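Local coordinates for cytolethal distending toxin protein C (Haemophilus ducreyi, PDB 1SR4) that forms one lectin-like subunit of a three-chain bacterial genotoxin and, together with the CdtA subunit, probably helps bind carbohydrate on host cells, at residues S21-L26 and G145-F150; Q29-D34 and T44-I49. One frame throughout, in Å; residues are numbered along the deposited sequence.

Contact 1 of 2, residues S21-L26 and G145-F150; sequences SLRSLL and GILPPF
Ser-21 OG accepts the backbone N-H of Phe-150 at 2.9 Å in a nearly straight bond (170°), just beyond the end of the strand pairing. With chi1 at -92°, OG sits beside its own backbone N and reaches the turning chain at Pro-149 and Phe-150; it is also hydrogen-bonded to Thr-44 O, so two bonds grip the hydroxyl. Four backbone bonds then join the antiparallel strands. Ser-21 and Leu-147 form one hydrogen-bonded pair, with Leu-147 N 3.0 Å from Ser-21 O. Arg-23 and Gly-145 form the other, where Gly-145 N lies 2.8 Å from Arg-23 O.

Between them, Leu-22 and Ile-146 are a non-hydrogen-bonded pair whose side chains run side by side, CD1 to CD1 at 4.0 Å. On the opposite face, the extended chain of Arg-23 crosses Leu-147 at about a right angle, CD against CD1 at 3.9 Å. Its NH2 reaches Phe-150 CD1 at 3.8 Å, the guanidinium and ring planes being 68° apart; the guanidinium is held by Ala-28 O and by Gln-66 O of the CdtA chain. Leu-25 CD2 packs on the backbone of Gly-145. This is an antiparallel ladder joining an early and a late strand of the chain, consistent with closure of the beta-trefoil assigned to this family.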
# COMPACT_ATOMS: atom_id res chain seq x y z
N SER C 21 14.30 3.81 2.57
CA SER C 21 15.55 4.11 1.90
C SER C 21 14.99 4.90 0.71
O SER C 21 13.92 4.57 0.19
CB SER C 21 16.31 2.87 1.43
OG SER C 21 17.24 2.45 2.43
N LEU C 22 15.68 5.97 0.33
CA LEU C 22 15.25 6.82 -0.78
C LEU C 22 16.19 6.54 -1.94
O LEU C 22 17.38 6.80 -1.83
CB LEU C 22 15.35 8.28 -0.34
CG LEU C 22 14.88 9.39 -1.28
CD1 LEU C 22 13.41 9.19 -1.66
CD2 LEU C 22 15.06 10.74 -0.56
N ARG C 23 15.64 6.04 -3.04
CA ARG C 23 16.45 5.70 -4.20
C ARG C 23 16.04 6.40 -5.50
O ARG C 23 14.86 6.53 -5.79
CB ARG C 23 16.40 4.18 -4.48
CG ARG C 23 16.97 3.28 -3.39
CD ARG C 23 16.77 1.83 -3.78
NE ARG C 23 17.21 0.88 -2.76
CZ ARG C 23 18.37 0.21 -2.78
NH1 ARG C 23 19.21 0.37 -3.80
NH2 ARG C 23 18.67 -0.63 -1.80
N SER C 24 17.02 6.82 -6.28
CA SER C 24 16.75 7.42 -7.58
C SER C 24 16.31 6.24 -8.44
O SER C 24 16.95 5.19 -8.41
CB SER C 24 18.03 8.00 -8.18
OG SER C 24 17.89 8.15 -9.58
N LEU C 25 15.25 6.39 -9.22
CA LEU C 25 14.84 5.28 -10.07
C LEU C 25 15.75 5.14 -11.27
O LEU C 25 15.71 4.14 -11.98
CB LEU C 25 13.39 5.43 -10.52
CG LEU C 25 12.39 5.32 -9.37
CD1 LEU C 25 11.00 5.08 -9.96
CD2 LEU C 25 12.78 4.17 -8.42
N LEU C 26 16.59 6.15 -11.50
CA LEU C 26 17.51 6.08 -12.61
C LEU C 26 18.79 5.36 -12.19
O LEU C 26 19.24 4.46 -12.88
CB LEU C 26 17.84 7.50 -13.12
CG LEU C 26 18.71 7.58 -14.38
CD1 LEU C 26 18.49 8.94 -15.09
CD2 LEU C 26 20.19 7.42 -13.99
N GLY C 145 12.11 6.47 -5.57
CA GLY C 145 11.36 5.39 -4.96
C GLY C 145 11.47 5.53 -3.45
O GLY C 145 12.58 5.69 -2.94
N ILE C 146 10.35 5.52 -2.75
CA ILE C 146 10.34 5.59 -1.28
C ILE C 146 10.15 4.11 -0.98
O ILE C 146 9.04 3.60 -1.01
CB ILE C 146 9.15 6.42 -0.75
CG1 ILE C 146 9.37 7.92 -1.02
CG2 ILE C 146 9.05 6.29 0.78
CD1 ILE C 146 9.62 8.26 -2.45
N LEU C 147 11.26 3.43 -0.70
CA LEU C 147 11.26 1.98 -0.54
C LEU C 147 11.67 1.42 0.82
O LEU C 147 12.11 2.16 1.70
CB LEU C 147 12.18 1.39 -1.63
CG LEU C 147 11.77 1.71 -3.08
CD1 LEU C 147 12.94 1.52 -4.04
CD2 LEU C 147 10.61 0.82 -3.48
N PRO C 148 11.52 0.09 1.00
CA PRO C 148 11.91 -0.51 2.28
C PRO C 148 13.39 -0.15 2.53
O PRO C 148 14.17 0.02 1.59
CB PRO C 148 11.69 -2.01 2.03
CG PRO C 148 10.53 -2.03 1.04
CD PRO C 148 10.93 -0.91 0.09
N PRO C 149 13.78 -0.03 3.80
CA PRO C 149 15.17 0.32 4.13
C PRO C 149 16.17 -0.78 3.80
O PRO C 149 15.96 -1.95 4.15
CB PRO C 149 15.09 0.64 5.61
CG PRO C 149 13.98 -0.29 6.10
CD PRO C 149 12.95 -0.10 5.02
N PHE C 150 17.26 -0.40 3.13
CA PHE C 150 18.29 -1.36 2.74
C PHE C 150 18.93 -2.03 3.96
O PHE C 150 19.19 -1.40 4.99
CB PHE C 150 19.41 -0.66 1.95
CG PHE C 150 20.65 -1.50 1.80
CD1 PHE C 150 20.72 -2.50 0.83
CD2 PHE C 150 21.72 -1.36 2.71
CE1 PHE C 150 21.82 -3.36 0.75
CE2 PHE C 150 22.83 -2.21 2.65
CZ PHE C 150 22.89 -3.22 1.67

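Contact 2 of 2, residues Q29-D34 and T44-I49; sequences QPVKND and THWELI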
# COMPACT_ATOMS: atom_id res chain seq x y z
N GLN C 29 20.56 4.05 -6.66
CA GLN C 29 21.41 4.22 -5.47
C GLN C 29 20.64 4.89 -4.33
O GLN C 29 19.91 5.85 -4.54
CB GLN C 29 22.62 5.09 -5.80
CG GLN C 29 23.54 4.52 -6.87
CD GLN C 29 24.73 5.42 -7.14
OE1 GLN C 29 24.56 6.62 -7.39
NE2 GLN C 29 25.92 4.86 -7.11
N PRO C 30 20.78 4.37 -3.10
CA PRO C 30 20.05 5.04 -2.02
C PRO C 30 20.78 6.33 -1.61
O PRO C 30 22.02 6.39 -1.66
CB PRO C 30 20.05 3.99 -0.91
CG PRO C 30 21.32 3.24 -1.15
CD PRO C 30 21.40 3.11 -2.65
N VAL C 31 20.02 7.36 -1.25
CA VAL C 31 20.61 8.62 -0.80
C VAL C 31 21.14 8.27 0.58
O VAL C 31 20.43 7.65 1.38
CB VAL C 31 19.54 9.73 -0.71
CG1 VAL C 31 20.16 11.01 -0.17
CG2 VAL C 31 18.93 9.98 -2.10
N LYS C 32 22.39 8.62 0.85
CA LYS C 32 23.00 8.28 2.14
C LYS C 32 23.21 9.47 3.07
O LYS C 32 23.22 10.62 2.64
CB LYS C 32 24.35 7.61 1.91
CG LYS C 32 24.29 6.19 1.34
CD LYS C 32 25.71 5.63 1.28
CE LYS C 32 25.75 4.13 1.02
NZ LYS C 32 27.14 3.60 1.15
N ASN C 33 23.33 9.18 4.36
CA ASN C 33 23.60 10.23 5.33
C ASN C 33 25.03 9.98 5.81
O ASN C 33 25.58 8.89 5.63
CB ASN C 33 22.59 10.23 6.49
CG ASN C 33 22.65 8.99 7.35
OD1 ASN C 33 23.60 8.77 8.09
ND2 ASN C 33 21.61 8.16 7.26
N ASP C 34 25.62 10.99 6.42
CA ASP C 34 27.00 10.92 6.90
C ASP C 34 27.09 10.60 8.39
O ASP C 34 28.18 10.58 8.95
CB ASP C 34 27.66 12.27 6.61
CG ASP C 34 26.67 13.44 6.70
OD1 ASP C 34 25.75 13.52 5.85
OD2 ASP C 34 26.82 14.28 7.61
N THR C 44 21.98 4.26 4.96
CA THR C 44 21.03 4.31 3.85
C THR C 44 19.59 4.47 4.33
O THR C 44 18.65 4.51 3.51
CB THR C 44 21.08 3.04 2.97
OG1 THR C 44 20.66 1.91 3.75
CG2 THR C 44 22.49 2.79 2.43
N HIS C 45 19.41 4.55 5.65
CA HIS C 45 18.08 4.69 6.25
C HIS C 45 17.70 6.12 6.61
O HIS C 45 18.55 6.92 7.01
CB HIS C 45 17.97 3.87 7.56
CG HIS C 45 18.01 2.39 7.37
ND1 HIS C 45 17.43 1.52 8.26
CD2 HIS C 45 18.59 1.62 6.41
CE1 HIS C 45 17.65 0.28 7.87
NE2 HIS C 45 18.35 0.31 6.75
N TRP C 46 16.40 6.40 6.49
CA TRP C 46 15.81 7.69 6.84
C TRP C 46 14.46 7.41 7.46
O TRP C 46 13.81 6.40 7.14
CB TRP C 46 15.56 8.56 5.61
CG TRP C 46 16.79 8.84 4.81
CD1 TRP C 46 17.24 8.15 3.73
CD2 TRP C 46 17.72 9.91 5.04
NE1 TRP C 46 18.40 8.73 3.26
CE2 TRP C 46 18.71 9.81 4.04
CE3 TRP C 46 17.80 10.94 5.98
CZ2 TRP C 46 19.78 10.71 3.96
CZ3 TRP C 46 18.85 11.83 5.90
CH2 TRP C 46 19.83 11.71 4.89
N GLU C 47 14.04 8.30 8.34
CA GLU C 47 12.73 8.23 8.96
C GLU C 47 11.93 9.28 8.20
O GLU C 47 12.39 10.41 8.02
CB GLU C 47 12.79 8.59 10.44
CG GLU C 47 13.65 7.62 11.24
CD GLU C 47 13.83 8.04 12.68
OE1 GLU C 47 13.67 9.24 12.98
OE2 GLU C 47 14.15 7.16 13.51
N LEU C 48 10.74 8.90 7.74
CA LEU C 48 9.93 9.82 6.98
C LEU C 48 8.99 10.54 7.93
O LEU C 48 8.14 9.91 8.53
CB LEU C 48 9.13 9.06 5.91
CG LEU C 48 8.29 9.92 4.95
CD1 LEU C 48 9.23 10.72 4.05
CD2 LEU C 48 7.37 9.02 4.10
N ILE C 49 9.13 11.86 8.07
CA ILE C 49 8.25 12.59 8.97
C ILE C 49 7.55 13.73 8.22
O ILE C 49 8.14 14.37 7.37
CB ILE C 49 9.03 13.15 10.20
CG1 ILE C 49 10.08 14.15 9.75
CG2 ILE C 49 9.72 12.01 10.95
CD1 ILE C 49 9.55 15.57 9.69
O HOH W 1 18.24 5.93 1.24
O HOH W 2 19.81 6.92 9.33
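The indole of Trp-46 meets the 29-34 segment chiefly with its edge. Trp-46 NE1 donates to Val-31 O at 3.0 Å; the acceptor lies close to the ring plane, whereas the nitrogen stands above the carbonyl plane, 51° out of it. Farther along the same ring, Trp-46 CZ2 comes to 3.7 Å from Lys-32 O, near the indole plane, and Trp-46 CH2 is 3.5 Å from Asn-33 CB, which approaches obliquely. The side chain of Val-31 crosses that of Trp-46 at about a right angle, CG1 nearest CZ2. CG of Trp-46 lies beside the backbone N (chi1 -58°), a setting that brings the ring back across to the loop. Phe-68, Ile-20 and Thr-84 also pack on this side chain, so the indole joins the loop to neighbouring strands.

A water lies 2.8 Å from Val-31 O and 2.7 Å from Thr-44 O, between the two backbones, with more acceptors around it than it has protons. Another water donates to His-45 O at 2.6 Å and accepts a weak bond from Asn-33 ND2. The amide of Asn-33 is further tied to the connecting loop, its OD1 accepting from His-35 N. The methyl of Thr-44 makes apolar contacts: Thr-44 CG2 touches Pro-30 CG and Lys-32 CE, each at 3.8 Å. The Lys-32 chain lies alongside Thr-44, pointing the same way, and its NZ is hydrogen-bonded to Ser-38 O. Thr-44 OG1 meets the imidazole of His-45 at its edge, in plane, and is hydrogen-bonded to Tyr-41 O. The contact closes the irregular connection between strands 19-24 and 46-50, with a tryptophan N-H anchoring the loop by a main-chain carbonyl, within the probable beta-trefoil of this lectin-like subunit.

Overall arrangement
From the N terminus, the chain enters strand 19-24, whose residues 21-24 pair with strand 144-147. The loop that follows passes through 29-34 and returns at 44-49, where contact 2 closes a short excursion leading into strand 46-50. Contact 1 closes a far longer loop, 145-150 coming back after 118 intervening residues, and contact 2 falls wholly within that span. The two touch directly, Phe-150 O being hydrogen-bonded to His-45 NE2. Contact 1 joins strand 19-24 to strand 144-147, and contact 2 holds the loop leaving 19-24 against the start of strand 46-50, beside surfaces that meet the CdtA and CdtB chains.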